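Local structure of dehalogenase (Rhodospirillaceae, 6A41) at residues H46-Q51 against A55-A60; T31-D36 against L71-H76; E14-H19 against D215-T220; V7-N12 against A64-L69. The protein probably removes halide from halogenated organic substrates, on a Rossmann-type fold of the short-chain dehydrogenase/reductase kind. All coordinates share one frame; numbering follows the deposited sequence.

From the N terminus, strand 7-10 opens interaction 4, and the loop and helix start after it, residues 14-19, open interaction 3. Strand 31-34 opens interaction 2. Interaction 1 starts and closes within a few residues, tying helix 42-51 to strand 56-57, and so nests inside the loops of the other three. Residues 64-69 then close interaction 4, 71-76 close interaction 2, and 215-220 close interaction 3 late in the chain. Interaction 4 crosses both 2 and 3, while 2 nests within 3. Interactions 2 and 4 lay helix 63-74 on neighbouring strands 31-34 and 7-10; interaction 3 reaches helix 214-225, near the sheet's other end.

Interaction 1. Residues H46-Q51 against A55-A60; sequences HKYESQ and AHALSA
E49 reaches from helix 42-51 to the backbone of A57, with CG anti to its own carbonyl carbon (chi1 -66°) and the chain extended beyond it. E49 CB is 4.1 Å from A55 O. CG passes A55 O at 3.4 Å, and CD comes to 3.7 Å from A57 N. At the tip, OE2 accepts a nearly straight hydrogen bond from A57 N (2.8 Å, 165°) on its anti lone pair, the one turned away from OE1. A water donates to the same oxygen, E49 OE2, at 2.7 Å and also to A57 O at 2.6 Å, so E49 holds the N-H of A57 directly and its C=O through the water. Cut back to an alanine here, the side chain would probably leave A57 N without this acceptor and the water without one of its two supports. Y48, one residue earlier, brings its ring to two methyls: CE2 is 3.6 Å from A55 CB, and CD2 is 3.9 Å from A57 CB. Its OH is hydrogen-bonded with T22 OG1. The contact lies within the beta-alpha-beta unit of strand 31-34, helix 42-51 and strand 56-57, where Y48 also packs on V32 and A34, and H56 pairs with strand 31-34 through its backbone.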
# COMPACT_ATOMS: atom_id res chain seq x y z
N HIS A 46 -20.55 -20.84 -31.43
CA HIS A 46 -21.39 -20.10 -32.36
C HIS A 46 -22.12 -18.92 -31.71
O HIS A 46 -22.19 -17.86 -32.27
CB HIS A 46 -22.40 -20.99 -33.10
CG HIS A 46 -21.73 -22.09 -33.93
ND1 HIS A 46 -22.39 -23.27 -34.34
CD2 HIS A 46 -20.43 -22.23 -34.35
CE1 HIS A 46 -21.53 -24.04 -35.00
NE2 HIS A 46 -20.34 -23.46 -34.98
N LYS A 47 -22.66 -19.11 -30.57
CA LYS A 47 -23.30 -18.05 -29.79
C LYS A 47 -22.30 -16.93 -29.42
O LYS A 47 -22.59 -15.70 -29.58
CB LYS A 47 -23.84 -18.73 -28.55
CG LYS A 47 -24.61 -17.93 -27.57
CD LYS A 47 -25.08 -18.89 -26.45
CE LYS A 47 -26.53 -18.59 -26.09
NZ LYS A 47 -26.54 -17.13 -25.80
N TYR A 48 -21.08 -17.30 -28.98
CA TYR A 48 -20.08 -16.22 -28.65
C TYR A 48 -19.72 -15.40 -29.92
O TYR A 48 -19.65 -14.19 -29.97
CB TYR A 48 -18.84 -16.85 -28.03
CG TYR A 48 -17.69 -15.90 -27.78
CD1 TYR A 48 -17.75 -14.95 -26.76
CD2 TYR A 48 -16.59 -15.94 -28.58
CE1 TYR A 48 -16.72 -14.06 -26.53
CE2 TYR A 48 -15.57 -15.07 -28.36
CZ TYR A 48 -15.65 -14.08 -27.35
OH TYR A 48 -14.46 -13.28 -27.13
N GLU A 49 -19.42 -16.11 -30.99
CA GLU A 49 -18.98 -15.54 -32.21
C GLU A 49 -20.12 -14.71 -32.87
O GLU A 49 -19.84 -13.66 -33.48
CB GLU A 49 -18.40 -16.56 -33.17
CG GLU A 49 -17.09 -17.18 -32.65
CD GLU A 49 -16.38 -18.11 -33.63
OE1 GLU A 49 -17.00 -18.40 -34.70
OE2 GLU A 49 -15.23 -18.54 -33.38
N SER A 50 -21.35 -15.11 -32.70
CA SER A 50 -22.41 -14.32 -33.28
C SER A 50 -22.67 -13.04 -32.45
O SER A 50 -23.03 -11.99 -32.98
CB SER A 50 -23.62 -15.21 -33.49
OG SER A 50 -24.35 -15.18 -32.32
N GLN A 51 -22.48 -13.11 -31.14
CA GLN A 51 -22.57 -11.93 -30.26
C GLN A 51 -21.39 -10.96 -30.44
O GLN A 51 -21.61 -9.74 -30.39
CB GLN A 51 -22.62 -12.43 -28.83
CG GLN A 51 -22.92 -11.52 -27.70
CD GLN A 51 -23.13 -12.41 -26.42
OE1 GLN A 51 -23.04 -13.77 -26.38
NE2 GLN A 51 -23.43 -11.71 -25.38
N ALA A 55 -14.45 -11.95 -33.08
CA ALA A 55 -13.80 -12.75 -32.02
C ALA A 55 -13.82 -14.23 -32.44
O ALA A 55 -14.78 -14.65 -33.03
CB ALA A 55 -14.49 -12.62 -30.70
N HIS A 56 -12.77 -14.98 -32.12
CA HIS A 56 -12.66 -16.43 -32.46
C HIS A 56 -12.78 -17.27 -31.15
O HIS A 56 -11.91 -17.20 -30.22
CB HIS A 56 -11.33 -16.71 -33.11
CG HIS A 56 -11.13 -18.17 -33.46
ND1 HIS A 56 -11.72 -18.77 -34.56
CD2 HIS A 56 -10.38 -19.13 -32.87
CE1 HIS A 56 -11.41 -20.07 -34.58
NE2 HIS A 56 -10.54 -20.30 -33.60
N ALA A 57 -13.74 -18.16 -31.10
CA ALA A 57 -13.89 -19.10 -29.98
C ALA A 57 -12.99 -20.33 -30.25
O ALA A 57 -13.16 -21.02 -31.28
CB ALA A 57 -15.35 -19.47 -29.83
N LEU A 58 -12.05 -20.63 -29.36
CA LEU A 58 -11.14 -21.75 -29.54
C LEU A 58 -11.82 -23.03 -29.09
O LEU A 58 -12.52 -23.08 -28.02
CB LEU A 58 -9.92 -21.53 -28.65
CG LEU A 58 -9.10 -20.33 -29.14
CD1 LEU A 58 -8.19 -19.86 -27.98
CD2 LEU A 58 -8.20 -20.75 -30.27
N SER A 59 -11.67 -24.08 -29.88
CA SER A 59 -12.43 -25.30 -29.61
C SER A 59 -11.68 -26.21 -28.59
O SER A 59 -12.26 -27.09 -28.02
CB SER A 59 -12.74 -26.03 -30.93
OG SER A 59 -11.52 -26.29 -31.54
N ALA A 60 -10.42 -25.91 -28.28
CA ALA A 60 -9.69 -26.68 -27.22
C ALA A 60 -9.87 -26.01 -25.91
O ALA A 60 -9.86 -24.75 -25.84
CB ALA A 60 -8.22 -26.83 -27.55
O HOH W 1 -14.51 -21.09 -33.55

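Interaction 2. Residues T31-D36 against L71-H76; sequences TVLAHD and LKRHGH
L33 and R73 bring strand 31-34 and the last turn of helix 63-74 to 8.7 Å between their CA atoms, while T31 CA and H74 CA stand 9.4 Å apart, so side chains alone span the gap. T31 and H74 approach from opposite directions. The threonine methyl CG2 is set anti to its backbone N while OG1 lies beside that N (chi1 -57°), and CG2 meets the imidazole at the NE2-CD2 side, 3.4 Å from H74 NE2. The same ring receives L33 CD2 at its edge, close to the ring plane and 4.3 Å from H74 CD2. L33 CD2 also rests 4.0 Å from R73 CG, so this one methyl is shared by two consecutive helix residues. The arginine touches the strand with the aliphatic base of its chain; a bend at chi2 turns the remainder, and its side chain also packs on H56 of the edge strand 56-57. Strand 31-34 is the second strand of the Rossmann-type sheet, between 56-57 and 7-10, and helix 63-74 runs over this part of the sheet on the crossover from strand 56-57 to strand 79-83. The end of the L33 side chain reaches that layer, where it also packs on V7 and L9. Past H74 the helix gives way at G75, whose phi is positive (101°). G75 N still makes a weak hydrogen bond to L71 O at 2.8 Å. With a side chain here CB would collide with H74 O, so the positive phi suits glycine.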
# COMPACT_ATOMS: atom_id res chain seq x y z
N THR A 31 -7.63 -8.32 -32.53
CA THR A 31 -8.02 -9.70 -32.89
C THR A 31 -8.17 -10.46 -31.54
O THR A 31 -7.20 -10.67 -30.83
CB THR A 31 -6.91 -10.35 -33.72
OG1 THR A 31 -6.70 -9.53 -34.86
CG2 THR A 31 -7.20 -11.82 -34.13
N VAL A 32 -9.36 -10.93 -31.26
CA VAL A 32 -9.64 -11.56 -30.03
C VAL A 32 -9.79 -13.07 -30.25
O VAL A 32 -10.56 -13.52 -31.11
CB VAL A 32 -10.94 -10.98 -29.41
CG1 VAL A 32 -11.32 -11.76 -28.18
CG2 VAL A 32 -10.75 -9.48 -29.12
N LEU A 33 -9.06 -13.82 -29.45
CA LEU A 33 -9.15 -15.24 -29.30
C LEU A 33 -9.68 -15.55 -27.90
O LEU A 33 -9.22 -14.96 -26.91
CB LEU A 33 -7.76 -15.84 -29.36
CG LEU A 33 -6.94 -15.51 -30.58
CD1 LEU A 33 -5.64 -16.24 -30.54
CD2 LEU A 33 -7.75 -15.70 -31.89
N ALA A 34 -10.64 -16.42 -27.81
CA ALA A 34 -11.33 -16.64 -26.54
C ALA A 34 -11.32 -18.11 -26.22
O ALA A 34 -11.73 -18.92 -27.06
CB ALA A 34 -12.77 -16.13 -26.59
N HIS A 35 -10.98 -18.40 -24.99
CA HIS A 35 -11.14 -19.71 -24.35
C HIS A 35 -12.38 -19.71 -23.43
O HIS A 35 -12.72 -18.70 -22.83
CB HIS A 35 -9.90 -20.05 -23.53
CG HIS A 35 -10.16 -21.02 -22.42
ND1 HIS A 35 -10.49 -20.59 -21.16
CD2 HIS A 35 -10.17 -22.39 -22.37
CE1 HIS A 35 -10.74 -21.65 -20.39
NE2 HIS A 35 -10.56 -22.75 -21.09
N ASP A 36 -13.05 -20.85 -23.35
CA ASP A 36 -14.02 -21.08 -22.32
C ASP A 36 -14.19 -22.61 -22.16
O ASP A 36 -14.22 -23.32 -23.15
CB ASP A 36 -15.37 -20.36 -22.61
CG ASP A 36 -16.32 -20.36 -21.40
OD1 ASP A 36 -16.12 -19.45 -20.50
OD2 ASP A 36 -17.23 -21.31 -21.32
N LEU A 71 -2.00 -20.19 -30.34
CA LEU A 71 -0.75 -19.76 -31.01
C LEU A 71 -0.72 -20.08 -32.48
O LEU A 71 -0.21 -19.32 -33.26
CB LEU A 71 0.48 -20.40 -30.36
CG LEU A 71 0.86 -19.69 -29.06
CD1 LEU A 71 1.96 -20.48 -28.38
CD2 LEU A 71 1.43 -18.23 -29.34
N LYS A 72 -1.18 -21.27 -32.87
CA LYS A 72 -1.38 -21.60 -34.27
C LYS A 72 -2.28 -20.65 -35.08
O LYS A 72 -2.08 -20.47 -36.27
CB LYS A 72 -2.01 -22.99 -34.37
CG LYS A 72 -1.09 -24.11 -34.68
CD LYS A 72 -1.24 -24.52 -36.16
CE LYS A 72 -0.97 -25.99 -36.36
NZ LYS A 72 0.29 -26.39 -35.62
N ARG A 73 -3.25 -20.00 -34.47
CA ARG A 73 -4.20 -19.22 -35.23
C ARG A 73 -3.48 -18.11 -36.01
O ARG A 73 -3.74 -18.01 -37.21
CB ARG A 73 -5.30 -18.63 -34.33
CG ARG A 73 -6.30 -17.74 -35.03
CD ARG A 73 -7.45 -18.54 -35.50
NE ARG A 73 -8.52 -17.73 -36.03
CZ ARG A 73 -9.48 -18.18 -36.85
NH1 ARG A 73 -9.50 -19.44 -37.26
NH2 ARG A 73 -10.42 -17.36 -37.27
N HIS A 74 -2.68 -17.27 -35.34
CA HIS A 74 -1.93 -16.17 -35.96
C HIS A 74 -0.46 -16.22 -35.82
O HIS A 74 0.27 -15.43 -36.46
CB HIS A 74 -2.40 -14.79 -35.43
CG HIS A 74 -3.80 -14.56 -35.74
ND1 HIS A 74 -4.24 -14.42 -37.06
CD2 HIS A 74 -4.92 -14.66 -34.98
CE1 HIS A 74 -5.56 -14.36 -37.08
NE2 HIS A 74 -5.99 -14.49 -35.83
N GLY A 75 -0.00 -17.18 -35.06
CA GLY A 75 1.46 -17.33 -34.88
C GLY A 75 1.89 -16.74 -33.58
O GLY A 75 3.02 -16.95 -33.19
N HIS A 76 1.09 -15.86 -32.94
CA HIS A 76 1.55 -15.23 -31.70
C HIS A 76 0.40 -14.76 -30.92
O HIS A 76 -0.65 -14.67 -31.44
CB HIS A 76 2.48 -14.03 -32.02
CG HIS A 76 1.82 -12.86 -32.65
ND1 HIS A 76 1.47 -12.84 -33.97
CD2 HIS A 76 1.29 -11.72 -32.10
CE1 HIS A 76 0.86 -11.71 -34.26
NE2 HIS A 76 0.71 -11.02 -33.14

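Interaction 3. Residues E14-H19 against D215-T220; sequences EKFAGH and DELGAT
E216 O, the carbonyl just ahead of the L217 side chain that meets A17, takes two hydrogen bonds from T220: the backbone N at 3.0 Å and the hydroxyl OG1 at 2.9 Å. They reach it from opposite faces of its plane, with OG1 tilted 31° from that plane; two atoms of one residue thus grip the carbonyl four residues back. Across the contact the meeting is wholly apolar. L217 CG is anti to its backbone N (chi1 -176°), and this carries CD2 to within 3.7 Å of A17 CB, while F16 CE1 lies farther off, 4.5 Å from the same L217 CD2. A17 is the N-cap residue of helix 18-27, and K15 to G18 form a type II' turn closed by G18 N to K15 O at 3.0 Å. The two ends of the segment are tied together: H19 NE2, in the first turn of helix 18-27, gives E14 OE2 an almost straight hydrogen bond of 3.0 Å, in the ring plane but from above the carboxylate plane. In short-chain dehydrogenases the glycine-rich nucleotide-binding loop follows the first strand; such a role can only be inferred here. F16 and A17 pack on V134 of strand 129-136, L217 on strands 172-179 and 236-239, and T220, which also packs on those two strands, touches F223 of a second subunit.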
# COMPACT_ATOMS: atom_id res chain seq x y z
N GLU A 14 -16.82 -16.57 -20.79
CA GLU A 14 -18.16 -16.51 -20.31
C GLU A 14 -18.28 -16.08 -18.90
O GLU A 14 -19.38 -15.83 -18.49
CB GLU A 14 -18.94 -17.88 -20.53
CG GLU A 14 -19.12 -18.21 -21.98
CD GLU A 14 -19.92 -17.15 -22.69
OE1 GLU A 14 -21.07 -16.84 -22.29
OE2 GLU A 14 -19.43 -16.60 -23.70
N LYS A 15 -17.21 -15.91 -18.15
CA LYS A 15 -17.27 -15.43 -16.77
C LYS A 15 -16.76 -14.02 -16.69
O LYS A 15 -16.03 -13.55 -17.57
CB LYS A 15 -16.33 -16.26 -15.90
CG LYS A 15 -16.89 -17.65 -15.68
CD LYS A 15 -15.86 -18.51 -15.01
CE LYS A 15 -16.05 -18.66 -13.54
NZ LYS A 15 -17.35 -19.22 -13.09
N PHE A 16 -17.10 -13.42 -15.58
CA PHE A 16 -16.42 -12.21 -15.02
C PHE A 16 -16.22 -11.12 -16.10
O PHE A 16 -17.21 -10.60 -16.61
CB PHE A 16 -15.07 -12.69 -14.39
CG PHE A 16 -14.42 -11.73 -13.38
CD1 PHE A 16 -15.12 -10.64 -12.81
CD2 PHE A 16 -13.15 -11.98 -12.96
CE1 PHE A 16 -14.51 -9.79 -11.91
CE2 PHE A 16 -12.56 -11.20 -12.01
CZ PHE A 16 -13.22 -10.13 -11.47
N ALA A 17 -14.99 -10.79 -16.50
CA ALA A 17 -14.77 -9.64 -17.36
C ALA A 17 -14.71 -10.01 -18.85
O ALA A 17 -14.38 -9.18 -19.72
CB ALA A 17 -13.47 -8.98 -17.00
N GLY A 18 -15.04 -11.26 -19.18
CA GLY A 18 -14.85 -11.73 -20.60
C GLY A 18 -15.59 -10.94 -21.68
O GLY A 18 -15.03 -10.61 -22.76
N HIS A 19 -16.87 -10.75 -21.48
CA HIS A 19 -17.66 -10.07 -22.45
C HIS A 19 -17.30 -8.62 -22.60
O HIS A 19 -17.21 -8.12 -23.73
CB HIS A 19 -19.16 -10.22 -22.16
CG HIS A 19 -19.65 -11.60 -22.47
ND1 HIS A 19 -20.98 -11.85 -22.74
CD2 HIS A 19 -18.97 -12.74 -22.75
CE1 HIS A 19 -21.10 -13.15 -23.03
NE2 HIS A 19 -19.91 -13.70 -23.04
N ASP A 215 -18.20 -2.69 -19.58
CA ASP A 215 -17.39 -1.89 -20.50
C ASP A 215 -16.26 -1.02 -19.93
O ASP A 215 -15.28 -0.75 -20.66
CB ASP A 215 -18.26 -1.07 -21.38
CG ASP A 215 -18.95 -2.00 -22.45
OD1 ASP A 215 -18.67 -3.25 -22.56
OD2 ASP A 215 -19.76 -1.46 -23.17
N GLU A 216 -16.43 -0.62 -18.66
CA GLU A 216 -15.41 0.13 -17.92
C GLU A 216 -14.28 -0.79 -17.51
O GLU A 216 -13.08 -0.46 -17.71
CB GLU A 216 -15.95 0.86 -16.66
CG GLU A 216 -16.78 2.06 -17.01
CD GLU A 216 -17.73 2.60 -15.89
OE1 GLU A 216 -18.23 1.85 -15.05
OE2 GLU A 216 -17.94 3.83 -15.92
N LEU A 217 -14.68 -1.93 -16.95
CA LEU A 217 -13.63 -2.99 -16.64
C LEU A 217 -12.94 -3.41 -17.92
O LEU A 217 -11.70 -3.52 -17.95
CB LEU A 217 -14.27 -4.13 -15.93
CG LEU A 217 -13.36 -5.27 -15.46
CD1 LEU A 217 -12.21 -4.79 -14.69
CD2 LEU A 217 -14.12 -6.22 -14.59
N GLY A 218 -13.75 -3.64 -18.98
CA GLY A 218 -13.13 -4.02 -20.28
C GLY A 218 -12.13 -2.95 -20.84
O GLY A 218 -11.01 -3.30 -21.33
N ALA A 219 -12.51 -1.69 -20.75
CA ALA A 219 -11.68 -0.62 -21.22
C ALA A 219 -10.37 -0.54 -20.38
O ALA A 219 -9.30 -0.24 -20.94
CB ALA A 219 -12.36 0.79 -21.23
N THR A 220 -10.47 -0.78 -19.09
CA THR A 220 -9.27 -0.84 -18.24
C THR A 220 -8.30 -1.91 -18.61
O THR A 220 -7.09 -1.71 -18.71
CB THR A 220 -9.69 -0.83 -16.75
OG1 THR A 220 -10.52 0.36 -16.50
CG2 THR A 220 -8.49 -0.76 -15.93

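Interaction 4. Residues V7-N12 against A64-L69; sequences VILITN and AAMVEL
L9 has CG anti to its backbone N (chi1 170°), and M66 does the same (chi1 -175°); the bend at chi2 of M66 (-83°) then brings SE to the leucine, and the one at chi3 sends CE on toward T11. M66 is present as selenomethionine. Its SE sits in the fork of the leucine, 4.1 Å from L9 CD1 and 4.1 Å from L9 CD2, so both methyls share the one heavy atom. The two side chains cross at a slant, and the backbones stay well apart, with L9 CA and V67 CA at 9.1 Å. Beyond selenium, the terminal methyl of M66 turns toward the end of the strand, where CE comes to 4.5 Å from T11 CG2. Strand 7-10 is the first strand in the chain of this Rossmann-type parallel sheet and lies between 31-34 and 79-83; helix 63-74 packs against it here. The contact is buried and apolar, and L115 of helix 98-126 touches both M66 and T11 and so joins the same apolar cluster. T11 keeps its methyl for this packing, while its hydroxyl OG1 is hydrogen-bonded with N83 N, at the end of strand 79-83.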
# COMPACT_ATOMS: atom_id res chain seq x y z
N VAL A 7 -3.19 -9.27 -30.98
CA VAL A 7 -3.86 -10.54 -30.74
C VAL A 7 -3.99 -10.70 -29.21
O VAL A 7 -2.91 -10.76 -28.50
CB VAL A 7 -3.05 -11.76 -31.33
CG1 VAL A 7 -3.74 -13.07 -31.00
CG2 VAL A 7 -2.88 -11.56 -32.83
N ILE A 8 -5.24 -10.72 -28.74
CA ILE A 8 -5.53 -10.79 -27.31
C ILE A 8 -6.22 -12.13 -27.02
O ILE A 8 -7.27 -12.39 -27.60
CB ILE A 8 -6.43 -9.64 -26.92
CG1 ILE A 8 -5.61 -8.39 -27.23
CG2 ILE A 8 -6.76 -9.68 -25.44
CD1 ILE A 8 -6.23 -7.15 -26.85
N LEU A 9 -5.68 -12.92 -26.11
CA LEU A 9 -6.36 -14.15 -25.73
C LEU A 9 -7.04 -13.91 -24.40
O LEU A 9 -6.37 -13.53 -23.43
CB LEU A 9 -5.22 -15.19 -25.52
CG LEU A 9 -5.68 -16.46 -24.88
CD1 LEU A 9 -6.79 -17.06 -25.73
CD2 LEU A 9 -4.43 -17.40 -24.72
N ILE A 10 -8.33 -14.12 -24.29
CA ILE A 10 -9.05 -13.91 -23.08
C ILE A 10 -9.53 -15.32 -22.60
O ILE A 10 -10.11 -16.09 -23.36
CB ILE A 10 -10.29 -13.07 -23.29
CG1 ILE A 10 -9.96 -11.69 -23.97
CG2 ILE A 10 -11.03 -12.81 -21.94
CD1 ILE A 10 -11.17 -10.89 -24.43
N THR A 11 -9.24 -15.68 -21.38
CA THR A 11 -9.68 -16.93 -20.82
C THR A 11 -11.05 -16.83 -20.16
O THR A 11 -11.55 -15.77 -19.82
CB THR A 11 -8.69 -17.49 -19.78
OG1 THR A 11 -8.58 -16.59 -18.66
CG2 THR A 11 -7.33 -17.62 -20.40
N ASN A 12 -11.66 -17.99 -19.96
CA ASN A 12 -12.95 -18.12 -19.29
C ASN A 12 -13.91 -17.03 -19.69
O ASN A 12 -14.57 -16.37 -18.83
CB ASN A 12 -12.70 -18.21 -17.80
CG ASN A 12 -11.71 -19.29 -17.40
OD1 ASN A 12 -11.96 -20.49 -17.63
ND2 ASN A 12 -10.58 -18.91 -16.91
N ALA A 64 -2.77 -26.62 -22.04
CA ALA A 64 -1.73 -26.82 -23.03
C ALA A 64 -2.28 -26.90 -24.48
O ALA A 64 -1.76 -26.21 -25.38
CB ALA A 64 -0.92 -28.06 -22.67
N ALA A 65 -3.34 -27.66 -24.71
CA ALA A 65 -3.92 -27.76 -26.05
C ALA A 65 -4.50 -26.41 -26.49
O ALA A 65 -4.48 -26.05 -27.69
CB ALA A 65 -5.04 -28.84 -26.07
N MSE A 66 -5.14 -25.72 -25.52
CA MSE A 66 -5.81 -24.41 -25.84
C MSE A 66 -4.76 -23.41 -26.27
O MSE A 66 -4.93 -22.73 -27.26
CB MSE A 66 -6.65 -23.93 -24.70
CG MSE A 66 -7.45 -22.66 -25.02
SE MSE A 66 -6.26 -21.05 -24.76
CE MSE A 66 -6.25 -21.28 -22.76
N VAL A 67 -3.64 -23.37 -25.57
CA VAL A 67 -2.52 -22.44 -25.93
C VAL A 67 -1.89 -22.76 -27.25
O VAL A 67 -1.62 -21.86 -28.03
CB VAL A 67 -1.48 -22.32 -24.79
CG1 VAL A 67 -0.26 -21.51 -25.21
CG2 VAL A 67 -2.16 -21.64 -23.66
N GLU A 68 -1.65 -24.04 -27.49
CA GLU A 68 -1.06 -24.43 -28.75
C GLU A 68 -1.97 -24.03 -29.93
O GLU A 68 -1.46 -23.53 -30.95
CB GLU A 68 -0.83 -25.94 -28.75
CG GLU A 68 -0.30 -26.48 -30.08
CD GLU A 68 -0.12 -27.99 -30.11
OE1 GLU A 68 0.09 -28.63 -29.04
OE2 GLU A 68 -0.18 -28.55 -31.20
N LEU A 69 -3.27 -24.25 -29.78
CA LEU A 69 -4.23 -23.83 -30.75
C LEU A 69 -4.30 -22.30 -30.93
O LEU A 69 -4.39 -21.81 -32.08
CB LEU A 69 -5.59 -24.36 -30.35
CG LEU A 69 -6.68 -24.29 -31.40
CD1 LEU A 69 -6.33 -25.05 -32.69
CD2 LEU A 69 -7.98 -24.80 -30.76